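Centromeric protein-C, isoform A (Drosophila melanogaster, PDB 6O2K) probably serves as a chromatin-protein adaptor at the centromere and kinetochore, and is represented here by its C-terminal cupin domain, which forms a dimer. Local coordinates at residues P26-S29 and M30-N34; S38-N41 and E42-F45; F55-T58 and K59-M63. All coordinates share one frame; numbering follows the deposited sequence. Where two conformers were deposited one is given.

Contact 1. Residues P26-S29 and M30-N34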
ATOM      1  N   PRO B  26      -8.360  11.139  -7.495  1.00 28.77           N
ATOM      2  CA  PRO B  26      -7.682  11.651  -6.301  1.00 25.81           C
ATOM      3  C   PRO B  26      -7.092  13.027  -6.579  1.00 29.38           C
ATOM      4  O   PRO B  26      -6.790  13.379  -7.720  1.00 31.53           O
ATOM      5  CB  PRO B  26      -6.582  10.610  -6.032  1.00 27.98           C
ATOM      6  CG  PRO B  26      -6.952   9.411  -6.841  1.00 29.06           C
ATOM      7  CD  PRO B  26      -7.735   9.911  -8.014  1.00 26.94           C
ATOM      8  N   SER B  27      -6.956  13.817  -5.525  1.00 29.29           N
ATOM      9  CA  SER B  27      -6.493  15.189  -5.684  1.00 34.99           C
ATOM     10  C   SER B  27      -5.037  15.233  -6.142  1.00 31.20           C
ATOM     11  O   SER B  27      -4.217  14.389  -5.775  1.00 23.52           O
ATOM     12  CB  SER B  27      -6.644  15.944  -4.366  1.00 45.48           C
ATOM     13  OG  SER B  27      -6.213  15.158  -3.267  1.00 52.93           O
ATOM     14  N   ALA B  28      -4.713  16.227  -6.962  1.00 32.82           N
ATOM     15  CA  ALA B  28      -3.342  16.378  -7.420  1.00 35.61           C
ATOM     16  C   ALA B  28      -2.554  17.273  -6.460  1.00 32.51           C
ATOM     17  O   ALA B  28      -3.084  17.805  -5.481  1.00 33.98           O
ATOM     18  CB  ALA B  28      -3.320  16.923  -8.848  1.00 38.53           C
ATOM     19  N   SER B  29      -1.261  17.432  -6.734  1.00 28.01           N
ATOM     20  CA  SER B  29      -0.418  18.327  -5.956  0.51 28.54           C
ATOM     21  C   SER B  29       0.693  18.845  -6.857  1.00 28.67           C
ATOM     22  O   SER B  29       1.066  18.199  -7.834  1.00 28.68           O
ATOM     23  CB  SER B  29       0.163  17.626  -4.722  0.51 29.99           C
ATOM     24  OG  SER B  29       1.395  16.995  -5.020  0.51 27.15           O
ATOM     25  N   MET B  30       1.206  20.039  -6.538  1.00 24.81           N
ATOM     26  CA  MET B  30       2.306  20.569  -7.343  1.00 24.71           C
ATOM     27  C   MET B  30       3.564  19.713  -7.210  1.00 26.74           C
ATOM     28  O   MET B  30       4.445  19.762  -8.084  1.00 26.27           O
ATOM     29  CB  MET B  30       2.608  22.012  -6.957  1.00 23.38           C
ATOM     30  CG  MET B  30       1.494  22.990  -7.373  1.00 24.39           C
ATOM     31  SD  MET B  30       1.286  23.126  -9.169  1.00 26.97           S
ATOM     32  CE  MET B  30       2.730  24.113  -9.573  1.00 26.93           C
ATOM     33  N   SER B  31       3.649  18.904  -6.159  1.00 20.95           N
ATOM     34  CA  SER B  31       4.765  17.977  -6.039  1.00 20.34           C
ATOM     35  C   SER B  31       4.775  16.911  -7.132  1.00 22.07           C
ATOM     36  O   SER B  31       5.789  16.214  -7.275  1.00 19.98           O
ATOM     37  CB  SER B  31       4.748  17.307  -4.664  1.00 24.08           C
ATOM     38  OG  SER B  31       4.922  18.273  -3.644  1.00 26.95           O
ATOM     39  N   ASP B  32       3.695  16.774  -7.921  1.00 20.55           N
ATOM     40  CA  ASP B  32       3.770  15.834  -9.038  1.00 20.65           C
ATOM     41  C   ASP B  32       4.691  16.330 -10.133  1.00 21.60           C
ATOM     42  O   ASP B  32       4.919  15.597 -11.109  1.00 21.86           O
ATOM     43  CB  ASP B  32       2.377  15.518  -9.621  1.00 21.94           C
ATOM     44  CG  ASP B  32       1.671  16.741 -10.250  1.00 25.69           C
ATOM     45  OD1 ASP B  32       2.330  17.719 -10.644  1.00 22.79           O
ATOM     46  OD2 ASP B  32       0.427  16.700 -10.376  1.00 24.51           O
ATOM     47  N   GLU B  33       5.239  17.541  -9.993  1.00 22.22           N
ATOM     48  CA  GLU B  33       6.327  17.929 -10.878  1.00 23.14           C
ATOM     49  C   GLU B  33       7.655  17.270 -10.494  1.00 22.70           C
ATOM     50  O   GLU B  33       8.600  17.319 -11.292  1.00 23.48           O
ATOM     51  CB  GLU B  33       6.470  19.461 -10.901  1.00 24.10           C
ATOM     52  CG  GLU B  33       5.278  20.160 -11.579  1.00 24.91           C
ATOM     53  CD  GLU B  33       5.496  21.653 -11.814  1.00 26.09           C
ATOM     54  OE1 GLU B  33       6.074  22.352 -10.940  1.00 26.00           O
ATOM     55  OE2 GLU B  33       5.091  22.133 -12.883  1.00 27.22           O
ATOM     56  N   ASN B  34       7.736  16.625  -9.333  1.00 21.61           N
ATOM     57  CA  ASN B  34       8.998  16.072  -8.835  1.00 21.81           C
ATOM     58  C   ASN B  34       9.255  14.687  -9.427  1.00 20.98           C
ATOM     59  O   ASN B  34       8.354  13.840  -9.455  1.00 20.35           O
ATOM     60  CB  ASN B  34       8.994  15.987  -7.309  1.00 20.41           C
ATOM     61  CG  ASN B  34       8.996  17.356  -6.639  1.00 21.11           C
ATOM     62  OD1 ASN B  34       9.264  18.378  -7.275  1.00 22.80           O
ATOM     63  ND2 ASN B  34       8.708  17.374  -5.345  1.00 21.94           N
TER
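The carboxylate of D32 is the flat group of this turn, and A28 and S29 approach it differently. A28 CB stands beyond its outer end, 4.1 Å from D32 OD2 and displaced somewhat toward one face. Over that same face the model places S29 O, but it crowds D32 CG so closely that the approach is doubtful. The first torsion of D32, chi1 64°, puts CG between its own backbone N and carbonyl carbon, on the side of the chain where A28 lies.

In the backbone, D32 N donates to S29 O at 3.0 Å, although the position of the acceptor is less certain. The same three-residue step recurs in E33 N to M30 O at 3.0 Å and N34 N to S31 O at 2.9 Å. This is the repeat of a 3-10 helix, here a single short turn over M30-E33 in the loop between helix 6-19 and strand 37-38 of the cupin domain. S29, just ahead of it, was modelled in two conformers; in one of them OG may take a weak bond from S31 N at 3.2 Å, bent to 122°.

S31 OG has its main partner in V110 N of the second subunit, and in that same conformer S29 OG tentatively reaches V110 O of that subunit, again weakly. N34 ND2 is bonded there too, to S109 OG and H108 O of the second subunit.

Contact 2. Residues S38-N41 and E42-F45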
ATOM      1  N   SER B  38       5.209   9.831  -7.462  1.00 18.70           N
ATOM      2  CA  SER B  38       4.116   9.276  -8.258  1.00 21.05           C
ATOM      3  C   SER B  38       2.814   9.499  -7.493  1.00 18.55           C
ATOM      4  O   SER B  38       2.563   8.837  -6.478  1.00 18.60           O
ATOM      5  CB  SER B  38       4.347   7.796  -8.552  1.00 24.76           C
ATOM      6  OG  SER B  38       5.553   7.637  -9.271  1.00 24.49           O
ATOM      7  N   SER B  39       1.983  10.412  -8.001  1.00 18.77           N
ATOM      8  CA  SER B  39       0.741  10.784  -7.339  0.54 20.29           C
ATOM      9  C   SER B  39      -0.382   9.833  -7.736  1.00 21.42           C
ATOM     10  O   SER B  39      -0.398   9.290  -8.833  1.00 21.85           O
ATOM     11  CB  SER B  39       0.352  12.219  -7.697  0.54 21.64           C
ATOM     12  OG  SER B  39      -0.039  12.307  -9.059  0.54 22.62           O
ATOM     13  N   ALA B  40      -1.336   9.636  -6.817  1.00 24.71           N
ATOM     14  CA  ALA B  40      -2.497   8.817  -7.160  1.00 22.06           C
ATOM     15  C   ALA B  40      -3.318   9.466  -8.268  1.00 20.49           C
ATOM     16  O   ALA B  40      -3.993   8.769  -9.040  1.00 21.50           O
ATOM     17  CB  ALA B  40      -3.372   8.582  -5.926  1.00 23.19           C
ATOM     18  N   ASN B  41      -3.265  10.798  -8.365  1.00 19.25           N
ATOM     19  CA  ASN B  41      -3.976  11.515  -9.418  1.00 21.82           C
ATOM     20  C   ASN B  41      -3.538  11.058 -10.811  1.00 23.91           C
ATOM     21  O   ASN B  41      -4.327  11.111 -11.766  1.00 26.68           O
ATOM     22  CB  ASN B  41      -3.744  13.016  -9.223  1.00 26.63           C
ATOM     23  CG  ASN B  41      -4.310  13.849 -10.337  1.00 31.82           C
ATOM     24  OD1 ASN B  41      -3.647  14.092 -11.353  1.00 34.22           O
ATOM     25  ND2 ASN B  41      -5.547  14.301 -10.158  1.00 31.11           N
ATOM     26  N   GLU B  42      -2.297  10.604 -10.944  1.00 20.37           N
ATOM     27  CA  GLU B  42      -1.750  10.184 -12.230  1.00 24.77           C
ATOM     28  C   GLU B  42      -2.184   8.778 -12.636  1.00 29.47           C
ATOM     29  O   GLU B  42      -2.026   8.416 -13.808  1.00 30.59           O
ATOM     30  CB  GLU B  42      -0.216  10.267 -12.178  1.00 30.67           C
ATOM     31  CG  GLU B  42       0.497  10.217 -13.529  1.00 38.24           C
ATOM     32  CD  GLU B  42       2.013  10.078 -13.397  1.00 39.35           C
ATOM     33  OE1 GLU B  42       2.520  10.023 -12.257  1.00 36.50           O
ATOM     34  OE2 GLU B  42       2.705  10.025 -14.436  1.00 41.92           O
ATOM     35  N   LEU B  43      -2.723   7.984 -11.713  1.00 27.04           N
ATOM     36  CA  LEU B  43      -3.080   6.603 -12.018  1.00 27.51           C
ATOM     37  C   LEU B  43      -4.167   6.553 -13.079  1.00 32.08           C
ATOM     38  O   LEU B  43      -5.085   7.373 -13.076  1.00 37.52           O
ATOM     39  CB  LEU B  43      -3.584   5.895 -10.763  1.00 23.91           C
ATOM     40  CG  LEU B  43      -2.600   5.688  -9.616  1.00 21.27           C
ATOM     41  CD1 LEU B  43      -3.353   5.239  -8.388  1.00 18.73           C
ATOM     42  CD2 LEU B  43      -1.560   4.658 -10.024  1.00 24.76           C
ATOM     43  N   ILE B  44      -4.072   5.574 -13.977  1.00 26.83           N
ATOM     44  CA  ILE B  44      -5.127   5.307 -14.953  1.00 32.77           C
ATOM     45  C   ILE B  44      -5.219   3.798 -15.136  1.00 25.77           C
ATOM     46  O   ILE B  44      -4.200   3.125 -15.315  1.00 29.06           O
ATOM     47  CB  ILE B  44      -4.890   6.016 -16.305  1.00 39.62           C
ATOM     48  CG1 ILE B  44      -5.025   7.541 -16.159  1.00 46.95           C
ATOM     49  CG2 ILE B  44      -5.878   5.512 -17.353  1.00 41.38           C
ATOM     50  CD1 ILE B  44      -6.429   8.012 -15.772  1.00 49.33           C
ATOM     51  N   PHE B  45      -6.440   3.273 -15.047  1.00 28.81           N
ATOM     52  CA  PHE B  45      -6.672   1.839 -15.154  1.00 27.54           C
ATOM     53  C   PHE B  45      -6.765   1.416 -16.621  1.00 29.39           C
ATOM     54  O   PHE B  45      -7.420   2.082 -17.428  1.00 33.67           O
ATOM     55  CB  PHE B  45      -7.959   1.469 -14.417  1.00 32.85           C
ATOM     56  CG  PHE B  45      -7.798   1.350 -12.924  1.00 31.33           C
ATOM     57  CD1 PHE B  45      -7.339   0.171 -12.350  1.00 29.99           C
ATOM     58  CD2 PHE B  45      -8.087   2.423 -12.095  1.00 27.45           C
ATOM     59  CE1 PHE B  45      -7.192   0.060 -10.981  1.00 33.52           C
ATOM     60  CE2 PHE B  45      -7.935   2.314 -10.718  1.00 28.59           C
ATOM     61  CZ  PHE B  45      -7.487   1.133 -10.163  1.00 29.78           C
TER
HETATM   62  O   HOH W   1       2.396  11.788 -10.593  1.00 28.17           O
HETATM   63  O   HOH W   2       1.758   7.632 -10.888  1.00 31.92           O
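Backbone bonds from E42 and L43 back to S39 and A40 shape this turn. E42 N donates to S39 O at 3.1 Å with an angle of 148°, and one residue later L43 N donates to A40 O, also at 3.1 Å, with an angle of 157°. In one of its two conformers, S39 OG may add a weak bond from E42 N, at 3.4 Å.

Water carries the next set. The E42 chain runs extended, with CG opposite its backbone N (chi1 -165°), and carries OE1 to where two waters bridge it to the S39 backbone. One water accepts from S39 N at 3.0 Å and also meets E42 OE1, at a distance too short to be trusted. A second donates to E42 OE1 at 2.9 Å and only weakly to S39 O.

The apolar contact is small: L43 CD1 lies 4.2 Å from A40 CB. Separately, L43 CG packs against the A40 carbonyl, 3.4 Å from A40 O. L43 O is buried without a partner. A40 N is bonded to D115 OD1 of the second subunit.

Two overlapping i to i+3 bonds of this kind mark a short 3-10 turn, here leading from strand 37-38 toward strand 46-48 of the cupin domain.

Contact 3. Residues F55-T58 and K59-M63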
ATOM      1  N   PHE B  55      -0.772   1.037 -12.480  1.00 21.51           N
ATOM      2  CA  PHE B  55       0.498   1.078 -11.762  1.00 20.19           C
ATOM      3  C   PHE B  55       1.012   2.506 -11.613  1.00 24.02           C
ATOM      4  O   PHE B  55       0.839   3.344 -12.508  1.00 19.43           O
ATOM      5  CB  PHE B  55       1.557   0.214 -12.455  1.00 21.14           C
ATOM      6  CG  PHE B  55       1.401  -1.240 -12.175  1.00 25.02           C
ATOM      7  CD1 PHE B  55       0.507  -2.008 -12.907  1.00 29.94           C
ATOM      8  CD2 PHE B  55       2.130  -1.844 -11.168  1.00 24.08           C
ATOM      9  CE1 PHE B  55       0.353  -3.356 -12.641  1.00 27.15           C
ATOM     10  CE2 PHE B  55       1.976  -3.194 -10.895  1.00 26.54           C
ATOM     11  CZ  PHE B  55       1.084  -3.943 -11.624  1.00 25.36           C
ATOM     12  N   TYR B  56       1.622   2.781 -10.465  1.00 23.99           N
ATOM     13  CA  TYR B  56       2.345   4.028 -10.293  1.00 20.48           C
ATOM     14  C   TYR B  56       3.469   4.118 -11.314  1.00 23.41           C
ATOM     15  O   TYR B  56       4.182   3.140 -11.572  1.00 21.11           O
ATOM     16  CB  TYR B  56       2.916   4.134  -8.875  1.00 15.93           C
ATOM     17  CG  TYR B  56       1.862   4.289  -7.800  1.00 20.71           C
ATOM     18  CD1 TYR B  56       1.325   5.543  -7.500  1.00 20.13           C
ATOM     19  CD2 TYR B  56       1.415   3.191  -7.070  1.00 22.01           C
ATOM     20  CE1 TYR B  56       0.367   5.691  -6.511  1.00 19.14           C
ATOM     21  CE2 TYR B  56       0.463   3.335  -6.074  1.00 21.28           C
ATOM     22  CZ  TYR B  56      -0.060   4.588  -5.806  1.00 22.09           C
ATOM     23  OH  TYR B  56      -1.014   4.733  -4.818  1.00 18.53           O
ATOM     24  N   ASN B  57       3.616   5.305 -11.903  1.00 21.00           N
ATOM     25  CA  ASN B  57       4.642   5.569 -12.908  1.00 29.81           C
ATOM     26  C   ASN B  57       6.009   5.788 -12.247  1.00 30.79           C
ATOM     27  O   ASN B  57       6.649   6.832 -12.393  1.00 29.90           O
ATOM     28  CB  ASN B  57       4.226   6.769 -13.751  1.00 32.67           C
ATOM     29  CG  ASN B  57       5.027   6.893 -15.017  1.00 38.65           C
ATOM     30  OD1 ASN B  57       5.615   5.921 -15.491  1.00 43.44           O
ATOM     31  ND2 ASN B  57       5.042   8.092 -15.589  1.00 44.21           N
ATOM     32  N   THR B  58       6.442   4.770 -11.498  1.00 26.98           N
ATOM     33  CA  THR B  58       7.762   4.751 -10.889  1.00 26.14           C
ATOM     34  C   THR B  58       8.838   4.534 -11.953  1.00 26.89           C
ATOM     35  O   THR B  58       8.556   4.223 -13.112  1.00 29.37           O
ATOM     36  CB  THR B  58       7.867   3.648  -9.830  1.00 28.25           C
ATOM     37  OG1 THR B  58       7.602   2.371 -10.427  1.00 30.08           O
ATOM     38  CG2 THR B  58       6.876   3.880  -8.695  1.00 29.78           C
ATOM     39  N   LYS B  59      10.097   4.663 -11.531  1.00 32.24           N
ATOM     40  CA  LYS B  59      11.206   4.552 -12.475  1.00 36.47           C
ATOM     41  C   LYS B  59      11.280   3.162 -13.106  1.00 36.68           C
ATOM     42  O   LYS B  59      11.601   3.039 -14.295  1.00 35.78           O
ATOM     43  CB  LYS B  59      12.521   4.910 -11.786  1.00 43.80           C
ATOM     44  CG  LYS B  59      12.606   6.373 -11.375  1.00 50.18           C
ATOM     45  CD  LYS B  59      14.051   6.859 -11.229  1.00 57.29           C
ATOM     46  CE  LYS B  59      15.040   5.989 -12.004  1.00 59.29           C
ATOM     47  NZ  LYS B  59      16.143   6.788 -12.619  1.00 62.25           N
ATOM     48  N   GLU B  60      10.965   2.104 -12.342  1.00 35.26           N
ATOM     49  CA  GLU B  60      10.963   0.744 -12.883  1.00 36.44           C
ATOM     50  C   GLU B  60       9.625   0.343 -13.516  1.00 38.65           C
ATOM     51  O   GLU B  60       9.546  -0.728 -14.129  1.00 44.53           O
ATOM     52  CB  GLU B  60      11.352  -0.273 -11.794  1.00 34.01           C
ATOM     53  CG  GLU B  60      11.967  -1.560 -12.358  1.00 38.75           C
ATOM     54  CD  GLU B  60      12.648  -2.438 -11.308  1.00 41.60           C
ATOM     55  OE1 GLU B  60      13.326  -3.417 -11.698  1.00 39.50           O
ATOM     56  OE2 GLU B  60      12.504  -2.164 -10.101  1.00 39.30           O
ATOM     57  N   LYS B  61       8.576   1.152 -13.332  1.00 31.13           N
ATOM     58  CA  LYS B  61       7.344   1.191 -14.132  1.00 40.63           C
ATOM     59  C   LYS B  61       6.304   0.086 -13.939  1.00 39.77           C
ATOM     60  O   LYS B  61       5.206   0.178 -14.501  1.00 48.60           O
ATOM     61  CB  LYS B  61       7.657   1.084 -15.634  1.00 36.75           C
ATOM     62  CG  LYS B  61       8.587   2.178 -16.167  1.00 42.35           C
ATOM     63  CD  LYS B  61       7.872   3.458 -16.582  1.00 49.35           C
ATOM     64  CE  LYS B  61       8.662   4.691 -16.134  1.00 51.69           C
ATOM     65  NZ  LYS B  61      10.110   4.399 -15.884  1.00 51.19           N
ATOM     66  N   ALA B  62       6.596  -0.949 -13.161  1.00 26.28           N
ATOM     67  CA  ALA B  62       5.668  -2.073 -13.060  1.00 23.38           C
ATOM     68  C   ALA B  62       5.937  -2.761 -11.732  1.00 27.79           C
ATOM     69  O   ALA B  62       5.974  -3.989 -11.634  1.00 32.96           O
ATOM     70  CB  ALA B  62       5.654  -3.086 -14.208  1.00 25.84           C
ATOM     71  N   MET B  63       6.114  -1.973 -10.671  1.00 25.74           N
ATOM     72  CA  MET B  63       6.520  -2.549  -9.405  1.00 24.36           C
ATOM     73  C   MET B  63       5.578  -2.243  -8.258  1.00 23.02           C
ATOM     74  O   MET B  63       5.673  -2.910  -7.225  1.00 24.83           O
ATOM     75  CB  MET B  63       7.937  -2.082  -9.027  1.00 26.59           C
ATOM     76  CG  MET B  63       9.017  -2.483 -10.035  1.00 28.87           C
ATOM     77  SD  MET B  63       9.257  -4.276 -10.236  1.00 35.49           S
ATOM     78  CE  MET B  63      10.110  -4.655  -8.731  1.00 24.64           C
TER
HETATM   79  O   HOH W   3       5.471   0.805 -10.344  1.00 20.70           O
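The backbone from F55 to M63 doubles back on itself, bringing the CA atoms of F55 and A62 to 6.2 Å, by way of an inverse gamma turn centred on N57 and a positive phi (76°) at K61. T58 is the side chain at the middle of the loop. Its chi1 of 59° sets OG1 between its own N and carbonyl carbon, where it accepts from K61 N at 3.3 Å with an angle of 142°. A water sits here too: T58 OG1 is 2.6 Å from it, while the water donates to Y56 O at 2.9 Å and accepts from M63 N at 2.9 Å. One solvent molecule thus ties both arms of the loop together.

The K61 side chain, bent along its length, runs beside N57 and points the same way, with its CE 3.3 Å from N57 OD1. Its NZ donates to K59 O at 2.6 Å, coming from above the carbonyl plane. Near the base of the loop, F55 CD2 lies 4.0 Å from A62 C, and the peptide of A62 and M63 stands oblique to the ring. Y56 OH has its main partner in G114 O of the second subunit and also bonds Y66 OH.

The loop joins strand 51-55 to its antiparallel neighbour 64-69, and Y56 and L64 continue the backbone pairing, while M63 makes a backbone hydrogen bond with R141 of strand 135-141.

How the contacts relate
The three contacts follow one another along the chain and lie on the same side of its centre. Contacts 1 and 2 are centred about 10 Å apart; contact 1 precedes strand 37-38, and contact 2 starts at its last residue, S38. They touch where P26 O meets N41 ND2 in a probable hydrogen bond. Contact 3, the loop between strands 51-55 and 64-69 of the six-stranded sheet, is centred about 11 Å from contact 2 and joins it through a probable bond between E42 OE2 and N57 ND2. Contacts 1 and 3 do not touch, their nearest atoms being about 8 Å apart. All three reach the second subunit, so this row of turns forms part of the cupin dimer interface.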